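Local coordinates for siderophore-interacting protein (Aeromonas hydrophila, PDB 6K2L) that probably reduces ferric siderophores through its bound FAD, so that the iron taken up by the cell can be released, at residues R11-K16 / L30-L35; I47-P52 / D119-S124; H138-G143 / L207-Q212; Q213-F218 / R242-P247. The protein carries 1 engineered substitution. All coordinates share one frame; numbering follows the deposited sequence.

Interaction 1. Residues R11-K16 / L30-L35; sequences RLLTVK and LTSPEL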
loop_
_atom_site.group_PDB
_atom_site.type_symbol
_atom_site.label_atom_id
_atom_site.label_comp_id
_atom_site.label_asym_id
_atom_site.label_seq_id
_atom_site.Cartn_x
_atom_site.Cartn_y
_atom_site.Cartn_z
ATOM N N ARG A 11 -5.245 13.949 14.891
ATOM C CA ARG A 11 -4.564 15.036 14.201
ATOM C C ARG A 11 -5.563 15.885 13.433
ATOM O O ARG A 11 -6.524 15.365 12.854
ATOM C CB ARG A 11 -3.506 14.513 13.238
ATOM C CG ARG A 11 -2.419 13.742 13.897
ATOM C CD ARG A 11 -1.952 12.726 12.937
ATOM N NE ARG A 11 -0.577 12.282 13.171
ATOM C CZ ARG A 11 -0.269 11.184 13.844
ATOM N NH1 ARG A 11 -1.249 10.442 14.369
ATOM N NH2 ARG A 11 1.008 10.824 13.976
ATOM N N LEU A 12 -5.330 17.190 13.439
ATOM C CA LEU A 12 -6.136 18.122 12.670
ATOM C C LEU A 12 -5.422 18.372 11.355
ATOM O O LEU A 12 -4.289 18.857 11.355
ATOM C CB LEU A 12 -6.347 19.431 13.428
ATOM C CG LEU A 12 -7.517 20.285 12.919
ATOM C CD1 LEU A 12 -8.877 19.619 13.214
ATOM C CD2 LEU A 12 -7.452 21.703 13.513
ATOM N N LEU A 13 -6.057 18.001 10.247
ATOM C CA LEU A 13 -5.470 18.177 8.929
ATOM C C LEU A 13 -6.214 19.269 8.184
ATOM O O LEU A 13 -7.352 19.623 8.525
ATOM C CB LEU A 13 -5.500 16.876 8.115
ATOM C CG LEU A 13 -5.224 15.592 8.906
ATOM C CD1 LEU A 13 -5.519 14.341 8.093
ATOM C CD2 LEU A 13 -3.807 15.600 9.363
ATOM N N THR A 14 -5.553 19.788 7.152
ATOM C CA THR A 14 -6.105 20.818 6.292
ATOM C C THR A 14 -6.311 20.241 4.895
ATOM O O THR A 14 -5.518 19.416 4.423
ATOM C CB THR A 14 -5.161 22.035 6.259
ATOM O OG1 THR A 14 -5.034 22.584 7.580
ATOM C CG2 THR A 14 -5.658 23.123 5.303
ATOM N N VAL A 15 -7.381 20.664 4.231
ATOM C CA VAL A 15 -7.600 20.210 2.864
ATOM C C VAL A 15 -6.593 20.909 1.950
ATOM O O VAL A 15 -6.495 22.137 1.923
ATOM C CB VAL A 15 -9.047 20.482 2.420
ATOM C CG1 VAL A 15 -9.221 20.109 0.944
ATOM C CG2 VAL A 15 -10.036 19.747 3.316
ATOM N N LYS A 16 -5.821 20.130 1.210
ATOM C CA LYS A 16 -4.895 20.638 0.215
ATOM C C LYS A 16 -5.587 20.831 -1.127
ATOM O O LYS A 16 -5.517 21.915 -1.709
ATOM C CB LYS A 16 -3.713 19.672 0.072
ATOM C CG LYS A 16 -2.474 20.250 -0.553
ATOM C CD LYS A 16 -1.285 19.374 -0.243
ATOM C CE LYS A 16 -0.630 18.870 -1.506
ATOM N NZ LYS A 16 0.539 19.707 -1.904
ATOM N N LEU A 30 -5.741 15.573 2.186
ATOM C CA LEU A 30 -5.530 16.284 3.425
ATOM C C LEU A 30 -4.051 16.247 3.758
ATOM O O LEU A 30 -3.344 15.293 3.431
ATOM C CB LEU A 30 -6.344 15.656 4.538
ATOM C CG LEU A 30 -7.850 15.736 4.273
ATOM C CD1 LEU A 30 -8.495 14.464 4.739
ATOM C CD2 LEU A 30 -8.404 16.894 5.019
ATOM N N THR A 31 -3.575 17.313 4.377
ATOM C CA THR A 31 -2.164 17.426 4.673
ATOM C C THR A 31 -1.982 18.082 6.027
ATOM O O THR A 31 -2.835 18.850 6.480
ATOM C CB THR A 31 -1.424 18.227 3.593
ATOM O OG1 THR A 31 -0.039 18.326 3.953
ATOM C CG2 THR A 31 -2.022 19.636 3.414
ATOM N N SER A 32 -0.858 17.758 6.660
ATOM C CA SER A 32 -0.381 18.304 7.926
ATOM C C SER A 32 1.037 17.819 8.174
ATOM O O SER A 32 1.380 16.676 7.818
ATOM C CB SER A 32 -1.252 17.885 9.108
ATOM O OG SER A 32 -1.090 18.766 10.215
ATOM N N PRO A 33 1.894 18.655 8.765
ATOM C CA PRO A 33 3.191 18.155 9.246
ATOM C C PRO A 33 3.054 17.097 10.327
ATOM O O PRO A 33 3.991 16.316 10.531
ATOM C CB PRO A 33 3.876 19.426 9.766
ATOM C CG PRO A 33 3.244 20.532 8.934
ATOM C CD PRO A 33 1.805 20.123 8.832
ATOM N N GLU A 34 1.909 17.029 10.998
ATOM C CA GLU A 34 1.604 15.946 11.923
ATOM C C GLU A 34 1.428 14.584 11.242
ATOM O O GLU A 34 1.212 13.584 11.942
ATOM C CB GLU A 34 0.326 16.296 12.681
ATOM C CG GLU A 34 0.544 16.922 14.033
ATOM C CD GLU A 34 -0.770 17.193 14.723
ATOM O OE1 GLU A 34 -1.560 18.024 14.197
ATOM O OE2 GLU A 34 -1.026 16.546 15.768
ATOM N N LEU A 35 1.470 14.512 9.906
ATOM C CA LEU A 35 1.358 13.229 9.220
ATOM C C LEU A 35 2.692 12.494 9.117
ATOM O O LEU A 35 2.705 11.331 8.700
ATOM C CB LEU A 35 0.771 13.427 7.819
ATOM C CG LEU A 35 -0.715 13.800 7.838
ATOM C CD1 LEU A 35 -1.266 13.898 6.432
ATOM C CD2 LEU A 35 -1.490 12.793 8.689
#
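The backbones of R11-K16 and L30-L35 run antiparallel: T14 and T31 form a hydrogen-bonded pair through T14 N to T31 O (3.0 Å) and T31 N to T14 O (2.9 Å), while V15 faces L30 in a non-hydrogen-bonded pair. Beyond T31 the second chain leaves the strand in a 3-10 turn, and side chains take over. L13 fills this bend. With its CG beside the backbone N (chi1 -38°), it sets CD2 against both S32 CB and L35 CD2, the latter 3.7 Å away, and crosses L30 and L35 at about a right angle. V15 CG2 meets L30 CD2, and the aliphatic part of K16 runs obliquely past T31 CG2 before its end leads away. At the far end R11 NE donates to E34 O in a nearly straight bond, modelled at a doubtfully short 2.5 Å; the oxygen lies in the guanidinium plane. The E34 carboxylate instead lies against R11 CG and pairs with R9, while R11 NH2 reaches D37. The R11-E34 contact thus rests on a charged donor meeting a backbone oxygen, its charges probably balanced in part by those salt bridges, while buried L13, L30 and L35 pack on I123, I97 and L95.

Interaction 2. Residues I47-P52 / D119-S124; sequences IKIMLP and DLLAIS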
loop_
_atom_site.group_PDB
_atom_site.type_symbol
_atom_site.label_atom_id
_atom_site.label_comp_id
_atom_site.label_asym_id
_atom_site.label_seq_id
_atom_site.Cartn_x
_atom_site.Cartn_y
_atom_site.Cartn_z
ATOM N N ILE A 47 -10.513 4.784 9.522
ATOM C CA ILE A 47 -10.282 5.844 10.483
ATOM C C ILE A 47 -11.639 6.362 10.935
ATOM O O ILE A 47 -12.673 6.125 10.298
ATOM C CB ILE A 47 -9.441 6.995 9.904
ATOM C CG1 ILE A 47 -9.963 7.420 8.529
ATOM C CG2 ILE A 47 -8.000 6.588 9.790
ATOM C CD1 ILE A 47 -9.286 8.697 8.004
ATOM N N LYS A 48 -11.619 7.078 12.047
ATOM C CA LYS A 48 -12.723 7.918 12.465
ATOM C C LYS A 48 -12.363 9.347 12.090
ATOM O O LYS A 48 -11.271 9.813 12.433
ATOM C CB LYS A 48 -12.953 7.808 13.971
ATOM C CG LYS A 48 -13.294 6.420 14.469
ATOM C CD LYS A 48 -14.369 5.778 13.601
ATOM C CE LYS A 48 -15.261 4.854 14.406
ATOM N NZ LYS A 48 -16.076 5.672 15.379
ATOM N N ILE A 49 -13.253 10.030 11.360
ATOM C CA ILE A 49 -13.160 11.479 11.220
ATOM C C ILE A 49 -14.059 12.115 12.275
ATOM O O ILE A 49 -15.116 11.575 12.642
ATOM C CB ILE A 49 -13.515 11.964 9.794
ATOM C CG1 ILE A 49 -15.018 11.925 9.539
ATOM C CG2 ILE A 49 -12.704 11.234 8.743
ATOM C CD1 ILE A 49 -15.446 12.682 8.260
ATOM N N MET A 50 -13.603 13.233 12.808
ATOM C CA MET A 50 -14.290 13.920 13.887
ATOM C C MET A 50 -14.769 15.246 13.324
ATOM O O MET A 50 -13.963 16.084 12.910
ATOM C CB MET A 50 -13.366 14.112 15.087
ATOM C CG MET A 50 -13.001 12.804 15.784
ATOM S SD MET A 50 -11.591 12.880 16.947
ATOM C CE MET A 50 -10.279 12.279 15.884
ATOM N N LEU A 51 -16.045 15.408 13.273
ATOM C CA LEU A 51 -16.694 16.595 12.782
ATOM C C LEU A 51 -17.291 17.371 13.952
ATOM O O LEU A 51 -17.611 16.790 14.993
ATOM C CB LEU A 51 -17.797 16.234 11.773
ATOM C CG LEU A 51 -17.203 15.521 10.539
ATOM C CD1 LEU A 51 -18.125 14.425 9.958
ATOM C CD2 LEU A 51 -16.815 16.510 9.449
ATOM N N PRO A 52 -17.403 18.683 13.820
ATOM C CA PRO A 52 -18.098 19.481 14.831
ATOM C C PRO A 52 -19.559 19.081 14.983
ATOM O O PRO A 52 -20.207 18.613 14.049
ATOM C CB PRO A 52 -17.981 20.909 14.283
ATOM C CG PRO A 52 -17.683 20.709 12.775
ATOM C CD PRO A 52 -16.812 19.516 12.760
ATOM N N ASP A 119 -10.159 23.955 4.426
ATOM C CA ASP A 119 -11.026 23.366 5.437
ATOM C C ASP A 119 -10.246 22.417 6.343
ATOM O O ASP A 119 -9.273 21.780 5.929
ATOM C CB ASP A 119 -12.171 22.587 4.780
ATOM C CG ASP A 119 -13.299 23.475 4.317
ATOM O OD1 ASP A 119 -13.353 24.656 4.740
ATOM O OD2 ASP A 119 -14.131 22.987 3.510
ATOM N N LEU A 120 -10.713 22.297 7.575
ATOM C CA LEU A 120 -10.124 21.434 8.582
ATOM C C LEU A 120 -10.905 20.140 8.717
ATOM O O LEU A 120 -12.125 20.114 8.540
ATOM C CB LEU A 120 -10.122 22.126 9.936
ATOM C CG LEU A 120 -9.310 23.394 10.047
ATOM C CD1 LEU A 120 -9.490 23.930 11.483
ATOM C CD2 LEU A 120 -7.866 23.057 9.728
ATOM N N LEU A 121 -10.185 19.074 9.084
ATOM C CA LEU A 121 -10.793 17.793 9.452
ATOM C C LEU A 121 -9.920 17.087 10.483
ATOM O O LEU A 121 -8.726 16.874 10.246
ATOM C CB LEU A 121 -10.979 16.871 8.240
ATOM C CG LEU A 121 -11.939 15.703 8.472
ATOM C CD1 LEU A 121 -13.363 16.213 8.329
ATOM C CD2 LEU A 121 -11.671 14.576 7.471
ATOM N N ALA A 122 -10.508 16.731 11.623
ATOM C CA ALA A 122 -9.799 15.928 12.602
ATOM C C ALA A 122 -9.938 14.460 12.231
ATOM O O ALA A 122 -11.002 14.015 11.774
ATOM C CB ALA A 122 -10.336 16.181 14.006
ATOM N N ILE A 123 -8.850 13.708 12.389
ATOM C CA ILE A 123 -8.898 12.271 12.143
ATOM C C ILE A 123 -8.137 11.524 13.228
ATOM O O ILE A 123 -7.141 12.009 13.781
ATOM C CB ILE A 123 -8.355 11.866 10.752
ATOM C CG1 ILE A 123 -6.860 12.163 10.645
ATOM C CG2 ILE A 123 -9.124 12.566 9.641
ATOM C CD1 ILE A 123 -6.117 11.119 9.881
ATOM N N SER A 124 -8.645 10.330 13.522
ATOM C CA SER A 124 -8.064 9.362 14.438
ATOM C C SER A 124 -6.913 8.620 13.772
ATOM O O SER A 124 -6.522 8.908 12.637
ATOM C CB SER A 124 -9.116 8.353 14.835
ATOM O OG SER A 124 -9.128 7.351 13.826
#
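L121 opens the contact from the second strand, reaching I49 and L51 with its two methyl branches. Its CG stands opposite the backbone N (chi1 -164°), which directs CD2 to I49 CG2 at 3.7 Å and CD1 to L51 CD2 at 3.6 Å. A122 comes next, in an antiparallel hydrogen-bonded pair with M50: M50 N donates to A122 O over 2.9 Å, the donor standing well above the carbonyl plane. The methyl of A122 rests on M50 CB. I123 returns to the face of I49, its non-hydrogen-bonded partner, and the two CG2 methyls meet at 3.9 Å; I47 CD1 approaches I123 CG2 more loosely. The end of M50, bent at chi3 (-98°), lies over the I123-S124 peptide, bringing CE to 3.5 Å from S124 N. S124 finishes the walk with two bonds to K48. Its N donates to K48 O, nearly along the C=O axis, and its OG, lodged between its own backbone N and carbonyl carbon, receives K48 N at 3.1 Å. The hydroxyl thus probably takes the place of a backbone carbonyl; S124 O is bonded to Y38 OH instead. Within the antiparallel barrel of the FAD-binding domain, strand 46-51 lies between 120-123 and 79-89, strand 120-123 also pairs with 11-20, and helix 107-114 packs F111 against both L51 and L121.

Interaction 3. Residues H138-G143 / L207-Q212; sequences HYYMVG and LPLEEQ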
loop_
_atom_site.group_PDB
_atom_site.type_symbol
_atom_site.label_atom_id
_atom_site.label_comp_id
_atom_site.label_asym_id
_atom_site.label_seq_id
_atom_site.Cartn_x
_atom_site.Cartn_y
_atom_site.Cartn_z
ATOM N N HIS A 138 -7.678 -16.591 -4.156
ATOM C CA HIS A 138 -8.957 -16.173 -4.702
ATOM C C HIS A 138 -9.540 -15.051 -3.846
ATOM O O HIS A 138 -9.412 -15.061 -2.617
ATOM C CB HIS A 138 -9.894 -17.364 -4.775
ATOM C CG HIS A 138 -9.496 -18.353 -5.826
ATOM N ND1 HIS A 138 -8.548 -19.332 -5.605
ATOM C CD2 HIS A 138 -9.908 -18.507 -7.109
ATOM C CE1 HIS A 138 -8.378 -20.031 -6.711
ATOM N NE2 HIS A 138 -9.200 -19.561 -7.634
ATOM N N TYR A 139 -10.155 -14.068 -4.501
ATOM C CA TYR A 139 -10.722 -12.896 -3.837
ATOM C C TYR A 139 -12.135 -12.636 -4.350
ATOM O O TYR A 139 -12.354 -12.508 -5.560
ATOM C CB TYR A 139 -9.863 -11.660 -4.075
ATOM C CG TYR A 139 -8.546 -11.672 -3.372
ATOM C CD1 TYR A 139 -8.457 -11.390 -2.016
ATOM C CD2 TYR A 139 -7.374 -11.946 -4.077
ATOM C CE1 TYR A 139 -7.241 -11.395 -1.373
ATOM C CE2 TYR A 139 -6.136 -11.970 -3.454
ATOM C CZ TYR A 139 -6.067 -11.689 -2.101
ATOM O OH TYR A 139 -4.826 -11.681 -1.480
ATOM N N TYR A 140 -13.089 -12.529 -3.440
ATOM C CA TYR A 140 -14.486 -12.318 -3.812
ATOM C C TYR A 140 -15.010 -11.145 -3.011
ATOM O O TYR A 140 -15.184 -11.261 -1.792
ATOM C CB TYR A 140 -15.327 -13.562 -3.543
ATOM C CG TYR A 140 -14.780 -14.793 -4.196
ATOM C CD1 TYR A 140 -14.973 -15.029 -5.553
ATOM C CD2 TYR A 140 -14.041 -15.708 -3.464
ATOM C CE1 TYR A 140 -14.463 -16.175 -6.158
ATOM C CE2 TYR A 140 -13.532 -16.833 -4.047
ATOM C CZ TYR A 140 -13.729 -17.065 -5.388
ATOM O OH TYR A 140 -13.192 -18.206 -5.915
ATOM N N MET A 141 -15.317 -10.041 -3.699
ATOM C CA MET A 141 -15.494 -8.756 -3.052
ATOM C C MET A 141 -16.787 -8.132 -3.577
ATOM O O MET A 141 -17.038 -8.155 -4.782
ATOM C CB MET A 141 -14.276 -7.884 -3.358
ATOM C CG MET A 141 -12.939 -8.391 -2.715
ATOM S SD MET A 141 -11.696 -7.100 -2.847
ATOM C CE MET A 141 -10.165 -8.041 -3.203
ATOM N N VAL A 142 -17.611 -7.570 -2.694
ATOM C CA VAL A 142 -18.817 -6.855 -3.109
ATOM C C VAL A 142 -18.857 -5.537 -2.351
ATOM O O VAL A 142 -18.421 -5.463 -1.195
ATOM C CB VAL A 142 -20.108 -7.688 -2.878
ATOM C CG1 VAL A 142 -21.338 -6.869 -3.133
ATOM C CG2 VAL A 142 -20.147 -8.949 -3.772
ATOM N N GLY A 143 -19.331 -4.483 -3.016
ATOM C CA GLY A 143 -19.550 -3.232 -2.310
ATOM C C GLY A 143 -20.303 -2.225 -3.157
ATOM O O GLY A 143 -20.739 -2.513 -4.277
ATOM N N LEU A 207 -21.967 -17.432 -9.194
ATOM C CA LEU A 207 -20.576 -17.749 -9.523
ATOM C C LEU A 207 -20.060 -18.909 -8.668
ATOM O O LEU A 207 -20.345 -18.983 -7.470
ATOM C CB LEU A 207 -19.658 -16.544 -9.322
ATOM C CG LEU A 207 -20.058 -15.191 -9.898
ATOM C CD1 LEU A 207 -19.376 -14.074 -9.098
ATOM C CD2 LEU A 207 -19.755 -15.066 -11.392
ATOM N N PRO A 208 -19.283 -19.812 -9.257
ATOM C CA PRO A 208 -18.602 -20.834 -8.452
ATOM C C PRO A 208 -17.503 -20.216 -7.594
ATOM O O PRO A 208 -16.642 -19.486 -8.088
ATOM C CB PRO A 208 -18.025 -21.782 -9.506
ATOM C CG PRO A 208 -17.830 -20.909 -10.706
ATOM C CD PRO A 208 -18.982 -19.942 -10.691
ATOM N N LEU A 209 -17.518 -20.538 -6.309
ATOM C CA LEU A 209 -16.598 -19.954 -5.349
ATOM C C LEU A 209 -15.656 -21.022 -4.807
ATOM O O LEU A 209 -16.075 -22.144 -4.506
ATOM C CB LEU A 209 -17.362 -19.293 -4.190
ATOM C CG LEU A 209 -18.473 -18.307 -4.574
ATOM C CD1 LEU A 209 -19.400 -18.062 -3.397
ATOM C CD2 LEU A 209 -17.891 -17.007 -5.108
ATOM N N GLU A 210 -14.388 -20.664 -4.680
ATOM C CA GLU A 210 -13.424 -21.501 -3.994
ATOM C C GLU A 210 -13.550 -21.325 -2.492
ATOM O O GLU A 210 -13.541 -20.196 -1.994
ATOM C CB GLU A 210 -12.023 -21.126 -4.443
ATOM C CG GLU A 210 -11.832 -21.397 -5.921
ATOM C CD GLU A 210 -11.630 -22.878 -6.212
ATOM O OE1 GLU A 210 -11.166 -23.589 -5.282
ATOM O OE2 GLU A 210 -11.926 -23.311 -7.362
ATOM N N GLU A 211 -13.664 -22.434 -1.762
ATOM C CA GLU A 211 -13.731 -22.337 -0.315
ATOM C C GLU A 211 -12.374 -22.455 0.342
ATOM O O GLU A 211 -12.261 -22.144 1.531
ATOM C CB GLU A 211 -14.673 -23.397 0.268
ATOM C CG GLU A 211 -14.140 -24.808 0.222
ATOM C CD GLU A 211 -15.241 -25.819 0.472
ATOM O OE1 GLU A 211 -15.677 -25.940 1.639
ATOM O OE2 GLU A 211 -15.682 -26.476 -0.501
ATOM N N GLN A 212 -11.350 -22.889 -0.384
ATOM C CA GLN A 212 -10.010 -23.004 0.179
ATOM C C GLN A 212 -9.115 -21.910 -0.387
ATOM O O GLN A 212 -9.232 -21.540 -1.558
ATOM C CB GLN A 212 -9.381 -24.382 -0.089
ATOM C CG GLN A 212 -10.251 -25.577 0.273
ATOM C CD GLN A 212 -10.503 -25.727 1.772
ATOM O OE1 GLN A 212 -9.848 -25.077 2.607
ATOM N NE2 GLN A 212 -11.470 -26.588 2.121
#
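Y140 makes the close part of this contact, its ring and hydroxyl both engaged by the loop L207-Q212. L209 CD2 sits over one face of the ring, 3.8 Å from the centroid and offset toward the rim, a CH-pi contact. At the far end of the same ring, E210 N donates to Y140 OH over 3.0 Å in a nearly straight bond. Packing on one face and a bound hydroxyl restrain rotation of the buried tyrosine. The solvent side is looser and rests on E210 and H138. With CG beside the backbone N (chi1 -63°), E210 lays CG over the centre of the H138 ring, 7° off its normal; the bend at chi2 then turns the carboxylate, which makes no direct contact with the imidazole nitrogens. Y140 belongs to a central strand of the parallel sheet, and the loop brings the chain from helix 198-205 into the adjacent strand 214-218, the return leg of a beta-alpha-beta crossover in the Rossmann-like domain of the ferredoxin-reductase type.

Interaction 4. Residues Q213-F218 / R242-P247; sequences QSYFWF and RVYAVP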
loop_
_atom_site.group_PDB
_atom_site.type_symbol
_atom_site.label_atom_id
_atom_site.label_comp_id
_atom_site.label_asym_id
_atom_site.label_seq_id
_atom_site.Cartn_x
_atom_site.Cartn_y
_atom_site.Cartn_z
ATOM N N GLN A 213 -8.231 -21.395 0.459
ATOM C CA GLN A 213 -7.282 -20.350 0.080
ATOM C C GLN A 213 -7.978 -19.165 -0.574
ATOM O O GLN A 213 -7.562 -18.681 -1.630
ATOM C CB GLN A 213 -6.199 -20.897 -0.836
ATOM C CG GLN A 213 -4.830 -20.339 -0.521
ATOM C CD GLN A 213 -3.738 -21.275 -0.948
ATOM O OE1 GLN A 213 -3.946 -22.491 -1.039
ATOM N NE2 GLN A 213 -2.562 -20.722 -1.230
ATOM N N SER A 214 -9.041 -18.681 0.068
ATOM C CA SER A 214 -9.788 -17.563 -0.478
ATOM C C SER A 214 -10.139 -16.575 0.621
ATOM O O SER A 214 -10.162 -16.905 1.802
ATOM C CB SER A 214 -11.061 -18.031 -1.204
ATOM O OG SER A 214 -11.798 -18.952 -0.427
ATOM N N TYR A 215 -10.416 -15.347 0.199
ATOM C CA TYR A 215 -10.787 -14.252 1.082
ATOM C C TYR A 215 -12.040 -13.589 0.521
ATOM O O TYR A 215 -12.060 -13.181 -0.645
ATOM C CB TYR A 215 -9.652 -13.243 1.197
ATOM C CG TYR A 215 -9.917 -12.127 2.182
ATOM C CD1 TYR A 215 -10.176 -12.408 3.520
ATOM C CD2 TYR A 215 -9.880 -10.783 1.778
ATOM C CE1 TYR A 215 -10.408 -11.386 4.430
ATOM C CE2 TYR A 215 -10.105 -9.755 2.683
ATOM C CZ TYR A 215 -10.370 -10.069 4.007
ATOM O OH TYR A 215 -10.605 -9.064 4.908
ATOM N N PHE A 216 -13.082 -13.502 1.346
ATOM C CA PHE A 216 -14.346 -12.883 0.986
ATOM C C PHE A 216 -14.465 -11.544 1.699
ATOM O O PHE A 216 -14.280 -11.466 2.910
ATOM C CB PHE A 216 -15.511 -13.790 1.358
ATOM C CG PHE A 216 -15.468 -15.131 0.689
ATOM C CD1 PHE A 216 -14.618 -16.139 1.148
ATOM C CD2 PHE A 216 -16.287 -15.395 -0.397
ATOM C CE1 PHE A 216 -14.592 -17.384 0.519
ATOM C CE2 PHE A 216 -16.265 -16.645 -1.029
ATOM C CZ PHE A 216 -15.412 -17.635 -0.573
ATOM N N TRP A 217 -14.736 -10.491 0.937
ATOM C CA TRP A 217 -14.788 -9.134 1.459
ATOM C C TRP A 217 -16.106 -8.522 1.013
ATOM O O TRP A 217 -16.320 -8.317 -0.185
ATOM C CB TRP A 217 -13.606 -8.315 0.966
ATOM C CG TRP A 217 -13.416 -7.008 1.671
ATOM C CD1 TRP A 217 -12.526 -6.741 2.675
ATOM C CD2 TRP A 217 -14.136 -5.786 1.437
ATOM N NE1 TRP A 217 -12.647 -5.426 3.078
ATOM C CE2 TRP A 217 -13.620 -4.819 2.322
ATOM C CE3 TRP A 217 -15.130 -5.407 0.536
ATOM C CZ2 TRP A 217 -14.068 -3.501 2.331
ATOM C CZ3 TRP A 217 -15.578 -4.096 0.547
ATOM C CH2 TRP A 217 -15.048 -3.160 1.438
ATOM N N PHE A 218 -16.998 -8.271 1.978
ATOM C CA PHE A 218 -18.309 -7.677 1.761
ATOM C C PHE A 218 -18.377 -6.383 2.577
ATOM O O PHE A 218 -18.244 -6.414 3.807
ATOM C CB PHE A 218 -19.414 -8.659 2.174
ATOM C CG PHE A 218 -19.255 -10.061 1.591
ATOM C CD1 PHE A 218 -19.037 -10.249 0.231
ATOM C CD2 PHE A 218 -19.336 -11.187 2.403
ATOM C CE1 PHE A 218 -18.897 -11.536 -0.306
ATOM C CE2 PHE A 218 -19.200 -12.469 1.885
ATOM C CZ PHE A 218 -18.989 -12.650 0.526
ATOM N N ARG A 242 -11.551 -15.593 7.286
ATOM C CA ARG A 242 -11.376 -15.353 5.858
ATOM C C ARG A 242 -12.620 -14.759 5.214
ATOM O O ARG A 242 -12.769 -14.810 3.990
ATOM C CB ARG A 242 -10.949 -16.640 5.163
ATOM C CG ARG A 242 -9.471 -16.873 5.370
ATOM C CD ARG A 242 -9.077 -18.312 5.206
ATOM N NE ARG A 242 -9.695 -18.912 4.040
ATOM C CZ ARG A 242 -10.668 -19.814 4.081
ATOM N NH1 ARG A 242 -11.136 -20.219 5.254
ATOM N NH2 ARG A 242 -11.164 -20.301 2.941
ATOM N N VAL A 243 -13.521 -14.210 6.024
ATOM C CA VAL A 243 -14.695 -13.493 5.550
ATOM C C VAL A 243 -14.721 -12.147 6.257
ATOM O O VAL A 243 -14.756 -12.090 7.492
ATOM C CB VAL A 243 -16.007 -14.255 5.809
ATOM C CG1 VAL A 243 -17.188 -13.442 5.273
ATOM C CG2 VAL A 243 -15.973 -15.642 5.181
ATOM N N TYR A 244 -14.687 -11.070 5.484
ATOM C CA TYR A 244 -14.928 -9.723 5.986
ATOM C C TYR A 244 -16.357 -9.354 5.575
ATOM O O TYR A 244 -16.708 -9.413 4.387
ATOM C CB TYR A 244 -13.868 -8.772 5.424
ATOM C CG TYR A 244 -14.037 -7.304 5.708
ATOM C CD1 TYR A 244 -14.968 -6.527 4.998
ATOM C CD2 TYR A 244 -13.220 -6.670 6.641
ATOM C CE1 TYR A 244 -15.095 -5.162 5.238
ATOM C CE2 TYR A 244 -13.343 -5.308 6.906
ATOM C CZ TYR A 244 -14.279 -4.561 6.205
ATOM O OH TYR A 244 -14.388 -3.207 6.452
ATOM N N ALA A 245 -17.203 -9.040 6.553
ATOM C CA ALA A 245 -18.598 -8.658 6.290
ATOM C C ALA A 245 -18.946 -7.528 7.246
ATOM O O ALA A 245 -19.339 -7.760 8.392
ATOM C CB ALA A 245 -19.558 -9.830 6.437
ATOM N N VAL A 246 -18.778 -6.297 6.769
ATOM C CA VAL A 246 -18.972 -5.103 7.574
ATOM C C VAL A 246 -19.943 -4.214 6.808
ATOM O O VAL A 246 -19.609 -3.744 5.716
ATOM C CB VAL A 246 -17.654 -4.354 7.823
ATOM C CG1 VAL A 246 -17.917 -3.068 8.530
ATOM C CG2 VAL A 246 -16.691 -5.205 8.596
ATOM N N PRO A 247 -21.151 -3.961 7.313
ATOM C CA PRO A 247 -22.046 -3.022 6.612
ATOM C C PRO A 247 -21.584 -1.598 6.879
ATOM O O PRO A 247 -21.422 -1.188 8.030
ATOM C CB PRO A 247 -23.426 -3.310 7.216
ATOM C CG PRO A 247 -23.218 -4.507 8.177
ATOM C CD PRO A 247 -21.772 -4.525 8.527
#
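Parallel-sheet bonds tie F216 and F218 to R242, Y244 and V246: F216 N donates to R242 O and F216 O receives Y244 N (2.6 Å), then F218 N donates to Y244 O and F218 O receives V246 N (3.0 Å). More weakly, R242 NE reaches S214 O at 3.0 Å with a bent N-H geometry (128°), and its NH2 has a further weak bond to E211 O. Among the aromatics, the five-membered ring of W217 and the ring of Y244 form an offset stack, planes 5° apart and centroids 3.8 Å apart. Both side chains leave the backbone with CG opposite N (Y244 chi1 173°), so they extend side by side. V246 CG2 covers the other face of Y244, whose hydroxyl bonds to Y248. On the face of F216, F218, V243 and A245 apolar contacts are slighter: F218 brings CE2 to V243 CG1 and its CD2 edge to A245 CB. That face lies under helix 222-235, the crossover helix of this beta-alpha-beta unit: V232 packs on F216 and F218, R229 on A245. Strand 138-144 flanks 214-218 on its other side, while helix 255-266 packs on V246, whose side chain is about 4 Å from the bound FAD.

The four contacts divide into two pairs, one for each domain. Interactions 1 and 2 share the FAD-binding barrel, where strands 11-20 and 120-123 are neighbours: V15 N lies 2.8 Å from D119 O, and L13 packs on I123. Interactions 3 and 4 share the parallel sheet, with Y140 O 2.9 Å from W217 N and the rings of Y140 and F216 meeting. Interaction 2 is buried and largely aliphatic; interaction 1 is partly buried and adds charged side chains at its R11-E34 end. Interaction 3 is a surface contact of loop on strand, whereas interaction 4 is partly buried, aromatic and richest in backbone bonds. Interactions 2 and 4, nearest atoms about 9 Å apart, both approach the flavin.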